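PDB 5NMP: isatin hydrolase from Ralstonia solanacearum, which catalyses the manganese-dependent hydrolysis of isatin, opening its lactam ring to give isatinate. Local coordinates for residues 109-114 / 133-138; 141-146 / 237-242; 73-78 / 248-253; 79-84 / 99-104; 209-212 / 216-219. All coordinates share one frame; numbering follows the deposited sequence.

Contact 1 (109-114 / 133-138); sequences PAVVID and QAWEQR
The indole of W135 reaches from helix 129-139 onto strand 107-114 and meets V111, V112 and I113 there. Helix and strand belong to a beta-alpha-beta crossover: the chain passes from strand 107-114 by way of helix 129-139 to strand 147-151, its parallel neighbour in the large mixed sheet. The axes of the two short segments approach to 10.2 Å at an angle of 117°, and W135 spans that gap almost alone. Its CG lies anti to the backbone N (chi1 -177°), which carries the ring straight out from the helix toward the strand. I113 supplies the main apolar partner. Its CG1 is placed beside the backbone N and anti to the carbonyl carbon, and the second torsion (chi2 -61°) turns CD1 over one indole face, where it sits 3.5 Å from the centroid of the five-membered ring, close to the ring normal, a CH-pi contact. V111 meets the other end of the indole, where its CB is 3.8 Å from W135 CH2 in an oblique approach; I142 also lies against W135. The ring of H139, one helical turn on, packs edge-to-face with the indole. The pyrrole N-H is the polar atom of this buried group and has two weak partners. One is the backbone carbonyl of V112, with W135 NE1 3.3 Å from V112 O. The other is a water in the plane of the ring at its edge, 3.1 Å from W135 NE1, which also accepts a hydrogen bond from D114 N at 3.2 Å.

Contact 2 (141-146 / 237-242); sequences RIPAGA and PPRGAF
The carbonyl oxygen of R141 is gripped by both terminal nitrogens of the R239 guanidinium. The stronger bond comes from R239 NH1, 3.0 Å from R141 O. This donor lies nearly along the C=O axis (162°), and the oxygen is tilted 26° out of the guanidinium plane. The bond is bent, with an N-H...O angle of 136°. R239 NH2 adds a weak bond to the same R141 O at 3.3 Å, making an uneven fork around one acceptor. The main partner of NH2 is H139 O, near the end of helix 129-139, and the guanidinium thus holds two backbone carbonyls of the chain leaving that helix. R239 gets there by a bent path: CG sits between the backbone N and the carbonyl carbon, and the chain turns again at chi3. Beside the fork, the P143 ring approaches obliquely, its CD 3.7 Å from R239 NH1. P143 opens a type II beta turn that ends at A146, with G145 taking the positive phi of its third position. R239 therefore ties a surface loop to the sheet. That loop, 141-146, runs from helix 129-139 into strand 147-151, with I142 and P143 resting on V111 of strand 107-114. Strand 239-244 lies antiparallel to strand 107-114 on one side and to strand 261-264 on the other.

Contact 3 (73-78 / 248-253); sequences CGEHTG and LKIEGG. With MN (manganese (II) ion), chain K.
A type II beta turn from I250 to G253 brings G253 up to E75, their CA atoms 7.3 Å apart, just where strand 66-74 gives way to the loop carrying the metal ligand H76. E75 makes the contact with the end of its side chain. CG lies beside the backbone N and the chain is extended beyond it (chi2 172°), which takes the carboxylate to the turn: OE2 is 3.2 Å from G253 CA, and I250 CG2 borders the same oxygen at 4.2 Å. No hydrogen bond joins the two segments directly. The carboxylate is held instead by S254, whose OG pairs with E75 OE1, and by N69 of the second subunit, whose ND2 pairs with E75 OE2. On the loop itself, G74 N donates to T77 OG1 at 2.8 Å, pinning the bend. H76 binds manganese through ND1 at 2.1 Å, while its NE2 is hydrogen-bonded to S254 OG. One serine hydroxyl therefore joins the glutamate to the far nitrogen of a metal-bound imidazole. S254 is thus a second-shell residue and E75 stands behind it, a chain likely to fix the rotation of the H76 ring and, through N69, to connect the metal site with the dimer interface.

Contact 4 (79-84 / 99-104); sequences THFDAP and DTIAPE. With MN (manganese (II) ion), chain K.
CD1 of I101 packs against F81, A83 and P84. Its CG1 stands anti to the carbonyl carbon, and the chain is extended beyond it (chi2 171°), which carries CD1 to the far end of the side chain, where it makes all three contacts. F81 and I101 approach from opposite directions. The F81 CG is anti to the backbone N (chi1 176°), which sends the ring out from strand 80-82, and CD1 of I101 lies at the ring edge, near its plane, 3.8 Å from F81 CE2. The same methyl is 4.0 Å from A83 CB and 4.1 Å from P84 CD. Y225 of strand 225-228 adjoins this apolar group, touching I101 and P84 and meeting the F81 ring. The strand 80-82 carries the second half of the HXGTHXD sequence of the cyclase family, which starts at H76, and its alternation divides the side chains: F81 is directed toward I101, whereas D82 points away and, like H80, reaches the manganese. H80 binds the metal through NE2 at 2.2 Å. Its CG is tucked between the backbone N and the carbonyl carbon (chi1 71°), and a hydrogen bond from ND1 to G78 O holds the ring's rotation. D82 differs, its CG anti to the carbonyl carbon, beside the backbone N. Its OD1 is 2.2 Å from the manganese, while OD2 stays at 3.2 Å, so the carboxylate binds through one oxygen. That OD1 lies in the plane of the H80 imidazole, at its edge.

Contact 5 (209-212 / 216-219); sequences WPLA and HTLM
L211 sets its CG anti to the backbone N (chi1 -166°), which directs its chain toward T217, and T217 keeps OG1 beside its own backbone N with CG2 anti to it. The motif is a loop folded back on the helix it leads into: segment 209-212 precedes helix 214-221, and its last residues, L211 and A212, meet the helix at T217 and L218. L211 CD2 is the atom that touches. It sits 3.9 Å from T217 CB and 4.0 Å from T217 CG2, the two side chains crossing at a slant, and it comes within 4.5 Å of L218 CG, a loose contact. L218 in turn packs on V182 and E183 of helix 179-187, while L211 rests on Q179 at the start of that helix, so the loop joins two helices at the protein surface. H216, the neighbour of T217, leads its ring away from the loop: ND1 is hydrogen-bonded to D202, and NE2 to a succinic acid molecule probably left from crystallisation. The hydroxyl of T217 forms its hydrogen bond with Y213 O, one turn back along the chain. A212 meets the helix through its carbonyl, with A212 O 3.2 Å from T217 OG1.

Contacts 3 and 4 build the metal site from a loop and the strand 80-82 that follows it: their centres are 10 Å apart, they supply H76, H80 and D82 to one manganese, and D99 OD2 lies 3.1 Å from G252 N, a probable hydrogen bond between them. Contact 5 reaches the same region from the helix side, where H216 NE2 is 4.0 Å from D82 OD2, although the T217 side chain remains about 13 Å from the metal. Contacts 1 and 2, with centres 8 Å apart, lie farther across the large sheet, at strands 107-114 and 239-244, and meet through a probable hydrogen bond, V112 N to P238 O at 2.9 Å. The centre of contact 1 is 30 Å from that of contact 3.

Contact 1 (109-114 / 133-138)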
# COMPACT_ATOMS: atom_id res chain seq x y z
N PRO A 109 0.34 -1.79 16.07
CA PRO A 109 0.76 -3.09 16.61
C PRO A 109 -0.30 -4.15 16.37
O PRO A 109 -1.45 -3.82 16.07
CB PRO A 109 0.92 -2.81 18.11
CG PRO A 109 1.04 -1.33 18.23
CD PRO A 109 0.21 -0.77 17.12
N ALA A 110 0.07 -5.42 16.51
CA ALA A 110 -0.89 -6.51 16.32
C ALA A 110 -0.67 -7.65 17.29
O ALA A 110 0.46 -7.92 17.72
CB ALA A 110 -0.82 -7.02 14.90
N VAL A 111 -1.76 -8.32 17.64
CA VAL A 111 -1.69 -9.59 18.34
C VAL A 111 -2.23 -10.67 17.42
O VAL A 111 -3.08 -10.40 16.57
CB VAL A 111 -2.49 -9.58 19.66
CG1 VAL A 111 -1.93 -8.52 20.60
CG2 VAL A 111 -3.97 -9.34 19.40
N VAL A 112 -1.72 -11.89 17.56
CA VAL A 112 -2.14 -12.98 16.70
C VAL A 112 -2.79 -14.10 17.50
O VAL A 112 -2.17 -14.68 18.39
CB VAL A 112 -0.96 -13.55 15.89
CG1 VAL A 112 -1.42 -14.69 15.00
CG2 VAL A 112 -0.30 -12.45 15.07
N ILE A 113 -4.05 -14.39 17.19
CA ILE A 113 -4.79 -15.45 17.87
C ILE A 113 -4.82 -16.72 17.02
O ILE A 113 -5.47 -16.75 15.98
CB ILE A 113 -6.25 -15.02 18.18
CG1 ILE A 113 -6.30 -13.59 18.71
CG2 ILE A 113 -6.91 -16.00 19.14
CD1 ILE A 113 -5.54 -13.38 19.99
N ASP A 114 -4.12 -17.76 17.47
CA ASP A 114 -4.03 -18.99 16.70
C ASP A 114 -5.14 -19.98 17.03
O ASP A 114 -5.20 -20.53 18.13
CB ASP A 114 -2.67 -19.67 16.93
CG ASP A 114 -2.52 -20.95 16.12
OD1 ASP A 114 -3.09 -21.03 15.02
OD2 ASP A 114 -1.82 -21.87 16.59
N GLN A 133 -9.97 -14.80 26.54
CA GLN A 133 -9.48 -14.60 27.91
C GLN A 133 -8.45 -15.65 28.31
O GLN A 133 -7.58 -15.39 29.14
CB GLN A 133 -10.65 -14.60 28.90
CG GLN A 133 -11.50 -13.35 28.84
CD GLN A 133 -12.66 -13.38 29.82
OE1 GLN A 133 -13.19 -14.45 30.14
NE2 GLN A 133 -13.07 -12.21 30.31
N ALA A 134 -8.56 -16.85 27.73
CA ALA A 134 -7.58 -17.90 27.97
C ALA A 134 -6.27 -17.56 27.27
O ALA A 134 -5.19 -17.88 27.76
CB ALA A 134 -8.11 -19.24 27.50
N TRP A 135 -6.39 -16.92 26.11
CA TRP A 135 -5.23 -16.48 25.34
C TRP A 135 -4.41 -15.47 26.13
O TRP A 135 -3.18 -15.54 26.17
CB TRP A 135 -5.67 -15.89 24.00
CG TRP A 135 -4.55 -15.46 23.10
CD1 TRP A 135 -3.95 -16.21 22.12
CD2 TRP A 135 -3.89 -14.19 23.08
NE1 TRP A 135 -2.97 -15.48 21.50
CE2 TRP A 135 -2.91 -14.23 22.07
CE3 TRP A 135 -4.04 -13.01 23.83
CZ2 TRP A 135 -2.08 -13.15 21.79
CZ3 TRP A 135 -3.22 -11.94 23.54
CH2 TRP A 135 -2.25 -12.01 22.53
N GLU A 136 -5.11 -14.53 26.77
CA GLU A 136 -4.46 -13.50 27.58
C GLU A 136 -3.76 -14.09 28.80
O GLU A 136 -2.77 -13.54 29.28
CB GLU A 136 -5.47 -12.45 28.03
CG GLU A 136 -5.87 -11.46 26.95
CD GLU A 136 -6.74 -10.33 27.48
OE1 GLU A 136 -7.40 -10.52 28.52
OE2 GLU A 136 -6.75 -9.24 26.86
N GLN A 137 -4.27 -15.21 29.31
CA GLN A 137 -3.66 -15.88 30.45
C GLN A 137 -2.30 -16.46 30.08
O GLN A 137 -1.46 -16.69 30.95
CB GLN A 137 -4.57 -16.98 30.99
CG GLN A 137 -5.81 -16.45 31.69
CD GLN A 137 -5.48 -15.43 32.76
OE1 GLN A 137 -4.62 -15.66 33.61
NE2 GLN A 137 -6.15 -14.28 32.71
N ARG A 138 -2.09 -16.68 28.78
CA ARG A 138 -0.83 -17.22 28.29
C ARG A 138 0.10 -16.14 27.74
O ARG A 138 1.31 -16.23 27.90
CB ARG A 138 -1.11 -18.27 27.20
CG ARG A 138 -1.58 -19.62 27.73
CD ARG A 138 -1.99 -20.56 26.60
NE ARG A 138 -3.26 -20.17 26.00
CZ ARG A 138 -3.48 -20.11 24.69
NH1 ARG A 138 -2.52 -20.41 23.83
NH2 ARG A 138 -4.68 -19.75 24.23
O HOH W 1 -2.13 -18.02 19.98

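Contact 2 (141-146 / 237-242)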
# COMPACT_ATOMS: atom_id res chain seq x y z
N ARG A 141 -2.34 -9.23 28.34
CA ARG A 141 -3.47 -8.41 27.93
C ARG A 141 -3.34 -7.90 26.50
O ARG A 141 -2.28 -7.41 26.11
CB ARG A 141 -3.64 -7.24 28.90
CG ARG A 141 -4.88 -6.40 28.69
CD ARG A 141 -4.89 -5.22 29.64
NE ARG A 141 -6.14 -4.48 29.60
CZ ARG A 141 -7.15 -4.67 30.45
NH1 ARG A 141 -7.04 -5.57 31.41
NH2 ARG A 141 -8.26 -3.95 30.34
N ILE A 142 -4.41 -8.02 25.73
CA ILE A 142 -4.47 -7.45 24.39
C ILE A 142 -4.44 -5.92 24.47
O ILE A 142 -5.34 -5.32 25.06
CB ILE A 142 -5.74 -7.90 23.64
CG1 ILE A 142 -5.78 -9.42 23.54
CG2 ILE A 142 -5.81 -7.26 22.27
CD1 ILE A 142 -7.08 -9.95 22.96
N PRO A 143 -3.41 -5.29 23.89
CA PRO A 143 -3.21 -3.84 24.03
C PRO A 143 -4.20 -3.01 23.23
O PRO A 143 -4.62 -3.40 22.14
CB PRO A 143 -1.78 -3.64 23.51
CG PRO A 143 -1.58 -4.75 22.54
CD PRO A 143 -2.36 -5.92 23.07
N ALA A 144 -4.58 -1.86 23.78
CA ALA A 144 -5.51 -0.96 23.10
C ALA A 144 -4.85 -0.33 21.88
O ALA A 144 -3.70 0.11 21.95
CB ALA A 144 -6.00 0.11 24.06
N GLY A 145 -5.58 -0.28 20.78
CA GLY A 145 -5.07 0.30 19.55
C GLY A 145 -4.32 -0.70 18.68
O GLY A 145 -3.60 -0.32 17.76
N ALA A 146 -4.50 -1.98 18.97
CA ALA A 146 -3.81 -3.03 18.24
C ALA A 146 -4.75 -3.81 17.33
O ALA A 146 -5.93 -3.96 17.63
CB ALA A 146 -3.12 -3.98 19.21
N PRO A 237 4.75 -13.66 15.71
CA PRO A 237 4.68 -13.95 17.14
C PRO A 237 3.29 -13.63 17.69
O PRO A 237 2.54 -12.91 17.03
CB PRO A 237 5.73 -13.02 17.74
CG PRO A 237 5.75 -11.86 16.80
CD PRO A 237 5.54 -12.45 15.43
N PRO A 238 2.94 -14.17 18.87
CA PRO A 238 1.65 -13.85 19.49
C PRO A 238 1.47 -12.35 19.69
O PRO A 238 0.37 -11.83 19.51
CB PRO A 238 1.72 -14.57 20.84
CG PRO A 238 2.67 -15.69 20.61
CD PRO A 238 3.70 -15.16 19.65
N ARG A 239 2.56 -11.66 20.04
CA ARG A 239 2.52 -10.22 20.23
C ARG A 239 3.87 -9.58 19.93
O ARG A 239 4.92 -10.22 20.02
CB ARG A 239 2.08 -9.88 21.66
CG ARG A 239 3.01 -10.40 22.73
CD ARG A 239 2.41 -10.14 24.10
NE ARG A 239 1.90 -8.78 24.21
CZ ARG A 239 0.95 -8.41 25.06
NH1 ARG A 239 0.55 -7.14 25.09
NH2 ARG A 239 0.40 -9.30 25.87
N GLY A 240 3.85 -8.30 19.56
CA GLY A 240 5.07 -7.56 19.30
C GLY A 240 5.25 -7.16 17.85
O GLY A 240 6.08 -6.30 17.54
N ALA A 241 4.49 -7.78 16.96
CA ALA A 241 4.57 -7.47 15.54
C ALA A 241 3.95 -6.10 15.26
O ALA A 241 3.06 -5.65 15.97
CB ALA A 241 3.88 -8.54 14.72
N PHE A 242 4.44 -5.45 14.21
CA PHE A 242 3.96 -4.13 13.83
C PHE A 242 3.47 -4.15 12.38
O PHE A 242 4.18 -4.60 11.48
CB PHE A 242 5.08 -3.10 14.00
CG PHE A 242 4.59 -1.68 14.04
CD1 PHE A 242 4.16 -1.12 15.23
CD2 PHE A 242 4.56 -0.91 12.89
CE1 PHE A 242 3.71 0.18 15.27
CE2 PHE A 242 4.10 0.39 12.92
CZ PHE A 242 3.68 0.94 14.11

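Contact 3 (73-78 / 248-253)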
# COMPACT_ATOMS: atom_id res chain seq x y z
N CYS A 73 -10.76 -4.46 -10.91
CA CYS A 73 -11.22 -5.29 -9.81
C CYS A 73 -12.17 -4.49 -8.93
O CYS A 73 -12.68 -3.45 -9.34
CB CYS A 73 -10.04 -5.82 -8.99
SG CYS A 73 -9.02 -4.55 -8.22
N GLY A 74 -12.40 -4.97 -7.71
CA GLY A 74 -13.24 -4.27 -6.77
C GLY A 74 -12.42 -3.75 -5.61
O GLY A 74 -11.29 -4.19 -5.40
N GLU A 75 -12.99 -2.82 -4.85
CA GLU A 75 -12.37 -2.34 -3.63
C GLU A 75 -12.11 -3.51 -2.68
O GLU A 75 -11.13 -3.52 -1.94
CB GLU A 75 -13.24 -1.30 -2.94
CG GLU A 75 -13.45 -0.02 -3.73
CD GLU A 75 -14.47 0.91 -3.09
OE1 GLU A 75 -15.39 0.40 -2.41
OE2 GLU A 75 -14.36 2.14 -3.27
N HIS A 76 -13.00 -4.49 -2.70
CA HIS A 76 -12.91 -5.63 -1.81
C HIS A 76 -12.46 -6.89 -2.55
O HIS A 76 -13.17 -7.90 -2.59
CB HIS A 76 -14.25 -5.85 -1.11
CG HIS A 76 -14.68 -4.70 -0.26
ND1 HIS A 76 -14.60 -4.72 1.12
CD2 HIS A 76 -15.16 -3.48 -0.59
CE1 HIS A 76 -15.03 -3.56 1.60
NE2 HIS A 76 -15.37 -2.79 0.58
N THR A 77 -11.27 -6.80 -3.14
CA THR A 77 -10.68 -7.88 -3.91
C THR A 77 -9.39 -8.35 -3.26
O THR A 77 -8.53 -7.53 -2.94
CB THR A 77 -10.39 -7.43 -5.36
OG1 THR A 77 -11.62 -7.10 -6.02
CG2 THR A 77 -9.67 -8.52 -6.14
N GLY A 78 -9.27 -9.65 -3.05
CA GLY A 78 -8.06 -10.22 -2.47
C GLY A 78 -7.74 -9.71 -1.08
O GLY A 78 -8.63 -9.40 -0.29
N LEU A 248 -5.15 2.21 -0.79
CA LEU A 248 -5.10 3.18 -1.88
C LEU A 248 -5.98 4.39 -1.57
O LEU A 248 -7.04 4.25 -0.96
CB LEU A 248 -5.55 2.54 -3.20
CG LEU A 248 -4.84 1.27 -3.65
CD1 LEU A 248 -5.47 0.75 -4.92
CD2 LEU A 248 -3.36 1.54 -3.86
N LYS A 249 -5.53 5.57 -1.99
CA LYS A 249 -6.28 6.79 -1.73
C LYS A 249 -7.42 6.96 -2.74
O LYS A 249 -7.44 7.93 -3.50
CB LYS A 249 -5.36 8.00 -1.74
CG LYS A 249 -5.91 9.20 -0.99
CD LYS A 249 -4.85 10.27 -0.80
CE LYS A 249 -5.38 11.40 0.07
NZ LYS A 249 -4.41 12.52 0.17
N ILE A 250 -8.34 6.01 -2.74
CA ILE A 250 -9.50 6.02 -3.63
C ILE A 250 -10.55 7.01 -3.13
O ILE A 250 -11.02 6.91 -2.00
CB ILE A 250 -10.14 4.62 -3.75
CG1 ILE A 250 -9.09 3.59 -4.19
CG2 ILE A 250 -11.33 4.65 -4.70
CD1 ILE A 250 -9.65 2.21 -4.39
N GLU A 251 -10.91 7.97 -3.99
CA GLU A 251 -11.87 9.01 -3.63
C GLU A 251 -13.20 8.43 -3.16
O GLU A 251 -13.94 7.84 -3.94
CB GLU A 251 -12.10 9.95 -4.81
CG GLU A 251 -12.97 11.16 -4.48
CD GLU A 251 -13.20 12.05 -5.69
OE1 GLU A 251 -13.61 11.53 -6.75
OE2 GLU A 251 -12.97 13.27 -5.58
N GLY A 252 -13.48 8.59 -1.87
CA GLY A 252 -14.70 8.08 -1.28
C GLY A 252 -14.74 6.56 -1.19
O GLY A 252 -15.81 5.97 -1.05
N GLY A 253 -13.57 5.94 -1.27
CA GLY A 253 -13.47 4.49 -1.27
C GLY A 253 -13.89 3.83 0.02
O GLY A 253 -13.52 4.27 1.11
MN MN K . -14.20 -6.26 2.49

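Contact 4 (79-84 / 99-104)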
# COMPACT_ATOMS: atom_id res chain seq x y z
N THR A 79 -6.45 -9.64 -0.77
CA THR A 79 -6.00 -9.03 0.47
C THR A 79 -6.40 -7.56 0.48
O THR A 79 -5.78 -6.75 -0.21
CB THR A 79 -4.48 -9.15 0.66
OG1 THR A 79 -4.09 -10.52 0.53
CG2 THR A 79 -4.07 -8.63 2.02
N HIS A 80 -7.43 -7.21 1.24
CA HIS A 80 -7.91 -5.83 1.23
C HIS A 80 -8.29 -5.29 2.60
O HIS A 80 -8.29 -6.01 3.60
CB HIS A 80 -9.10 -5.70 0.28
CG HIS A 80 -10.35 -6.36 0.77
ND1 HIS A 80 -10.73 -7.62 0.37
CD2 HIS A 80 -11.32 -5.91 1.59
CE1 HIS A 80 -11.88 -7.93 0.95
NE2 HIS A 80 -12.26 -6.91 1.69
N PHE A 81 -8.62 -4.00 2.61
CA PHE A 81 -8.86 -3.22 3.82
C PHE A 81 -10.32 -2.76 3.85
O PHE A 81 -10.84 -2.29 2.84
CB PHE A 81 -7.90 -2.02 3.83
CG PHE A 81 -8.09 -1.05 4.97
CD1 PHE A 81 -7.31 -1.14 6.11
CD2 PHE A 81 -9.03 -0.03 4.89
CE1 PHE A 81 -7.47 -0.24 7.15
CE2 PHE A 81 -9.19 0.87 5.93
CZ PHE A 81 -8.42 0.76 7.06
N ASP A 82 -10.98 -2.91 4.99
CA ASP A 82 -12.36 -2.45 5.14
C ASP A 82 -12.43 -1.14 5.92
O ASP A 82 -12.05 -1.09 7.09
CB ASP A 82 -13.22 -3.50 5.84
CG ASP A 82 -13.48 -4.73 4.98
OD1 ASP A 82 -13.71 -4.59 3.76
OD2 ASP A 82 -13.46 -5.85 5.53
N ALA A 83 -12.90 -0.08 5.26
CA ALA A 83 -13.10 1.21 5.92
C ALA A 83 -14.50 1.28 6.54
O ALA A 83 -15.40 0.59 6.09
CB ALA A 83 -12.88 2.36 4.93
N PRO A 84 -14.68 2.10 7.59
CA PRO A 84 -15.98 2.17 8.27
C PRO A 84 -17.15 2.54 7.36
O PRO A 84 -18.29 2.15 7.63
CB PRO A 84 -15.76 3.25 9.33
CG PRO A 84 -14.30 3.20 9.60
CD PRO A 84 -13.66 2.91 8.28
N ASP A 99 -9.66 7.49 1.68
CA ASP A 99 -9.00 8.73 1.30
C ASP A 99 -9.06 9.79 2.41
O ASP A 99 -8.38 10.81 2.33
CB ASP A 99 -9.60 9.29 0.01
CG ASP A 99 -11.08 9.60 0.15
OD1 ASP A 99 -11.78 8.86 0.87
OD2 ASP A 99 -11.55 10.58 -0.46
N THR A 100 -9.88 9.55 3.44
CA THR A 100 -10.05 10.54 4.50
C THR A 100 -9.67 10.03 5.89
O THR A 100 -9.56 10.83 6.82
CB THR A 100 -11.50 11.06 4.55
OG1 THR A 100 -12.39 9.98 4.88
CG2 THR A 100 -11.91 11.67 3.22
N ILE A 101 -9.48 8.72 6.04
CA ILE A 101 -9.01 8.17 7.31
C ILE A 101 -7.65 8.77 7.67
O ILE A 101 -6.77 8.86 6.81
CB ILE A 101 -8.88 6.63 7.26
CG1 ILE A 101 -10.24 5.97 7.10
CG2 ILE A 101 -8.21 6.09 8.52
CD1 ILE A 101 -10.14 4.48 6.83
N ALA A 102 -7.49 9.19 8.92
CA ALA A 102 -6.22 9.73 9.39
C ALA A 102 -5.08 8.75 9.15
O ALA A 102 -5.13 7.61 9.62
CB ALA A 102 -6.31 10.10 10.86
N PRO A 103 -4.04 9.19 8.42
CA PRO A 103 -2.87 8.39 8.02
C PRO A 103 -2.21 7.63 9.17
O PRO A 103 -1.59 6.59 8.94
CB PRO A 103 -1.92 9.43 7.43
CG PRO A 103 -2.82 10.50 6.92
CD PRO A 103 -3.95 10.56 7.91
N GLU A 104 -2.34 8.16 10.39
CA GLU A 104 -1.79 7.52 11.58
C GLU A 104 -2.33 6.11 11.79
O GLU A 104 -1.66 5.27 12.39
CB GLU A 104 -2.08 8.38 12.82
CG GLU A 104 -1.32 9.70 12.88
CD GLU A 104 -1.89 10.77 11.97
OE1 GLU A 104 -3.09 10.69 11.62
OE2 GLU A 104 -1.15 11.71 11.61
MN MN K . -14.20 -6.26 2.49

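Contact 5 (209-212 / 216-219)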
# COMPACT_ATOMS: atom_id res chain seq x y z
N TRP A 209 -27.89 -14.73 12.38
CA TRP A 209 -27.92 -14.39 13.80
C TRP A 209 -28.85 -13.20 14.02
O TRP A 209 -29.12 -12.46 13.08
CB TRP A 209 -26.51 -14.09 14.32
CG TRP A 209 -25.56 -15.23 14.21
CD1 TRP A 209 -25.83 -16.49 13.78
CD2 TRP A 209 -24.16 -15.20 14.54
NE1 TRP A 209 -24.69 -17.26 13.81
CE2 TRP A 209 -23.65 -16.49 14.28
CE3 TRP A 209 -23.30 -14.22 15.03
CZ2 TRP A 209 -22.31 -16.82 14.49
CZ3 TRP A 209 -21.97 -14.55 15.24
CH2 TRP A 209 -21.48 -15.84 14.97
N PRO A 210 -29.36 -13.01 15.26
CA PRO A 210 -30.24 -11.88 15.57
C PRO A 210 -29.66 -10.54 15.13
O PRO A 210 -30.37 -9.70 14.58
CB PRO A 210 -30.39 -11.95 17.10
CG PRO A 210 -29.34 -12.92 17.56
CD PRO A 210 -29.17 -13.88 16.44
N LEU A 211 -28.36 -10.36 15.36
CA LEU A 211 -27.66 -9.22 14.79
C LEU A 211 -26.70 -9.73 13.72
O LEU A 211 -25.61 -10.21 14.03
CB LEU A 211 -26.91 -8.44 15.88
CG LEU A 211 -26.41 -7.05 15.50
CD1 LEU A 211 -26.65 -6.07 16.64
CD2 LEU A 211 -24.94 -7.08 15.14
N ALA A 212 -27.13 -9.63 12.47
CA ALA A 212 -26.39 -10.20 11.34
C ALA A 212 -25.03 -9.55 11.13
O ALA A 212 -24.90 -8.32 11.18
CB ALA A 212 -27.22 -10.09 10.07
N HIS A 216 -18.72 -6.80 11.19
CA HIS A 216 -18.92 -5.67 10.29
C HIS A 216 -19.76 -4.57 10.94
O HIS A 216 -19.38 -3.39 10.91
CB HIS A 216 -19.60 -6.12 8.99
CG HIS A 216 -18.65 -6.64 7.96
ND1 HIS A 216 -18.28 -7.96 7.89
CD2 HIS A 216 -17.99 -6.01 6.96
CE1 HIS A 216 -17.43 -8.12 6.89
NE2 HIS A 216 -17.24 -6.95 6.31
N THR A 217 -20.88 -4.95 11.53
CA THR A 217 -21.82 -4.00 12.11
C THR A 217 -21.22 -3.19 13.25
O THR A 217 -21.34 -1.97 13.29
CB THR A 217 -23.09 -4.70 12.63
OG1 THR A 217 -23.72 -5.42 11.56
CG2 THR A 217 -24.07 -3.67 13.17
N LEU A 218 -20.57 -3.88 14.19
CA LEU A 218 -20.11 -3.23 15.41
C LEU A 218 -18.74 -2.57 15.27
O LEU A 218 -18.51 -1.50 15.82
CB LEU A 218 -20.10 -4.24 16.56
CG LEU A 218 -21.46 -4.87 16.91
CD1 LEU A 218 -21.34 -5.87 18.05
CD2 LEU A 218 -22.51 -3.81 17.22
N MET A 219 -17.83 -3.20 14.52
CA MET A 219 -16.49 -2.62 14.34
C MET A 219 -16.57 -1.34 13.52
O MET A 219 -16.05 -0.30 13.93
CB MET A 219 -15.54 -3.61 13.68
CG MET A 219 -15.24 -4.85 14.52
SD MET A 219 -14.04 -4.55 15.82
CE MET A 219 -12.63 -4.12 14.83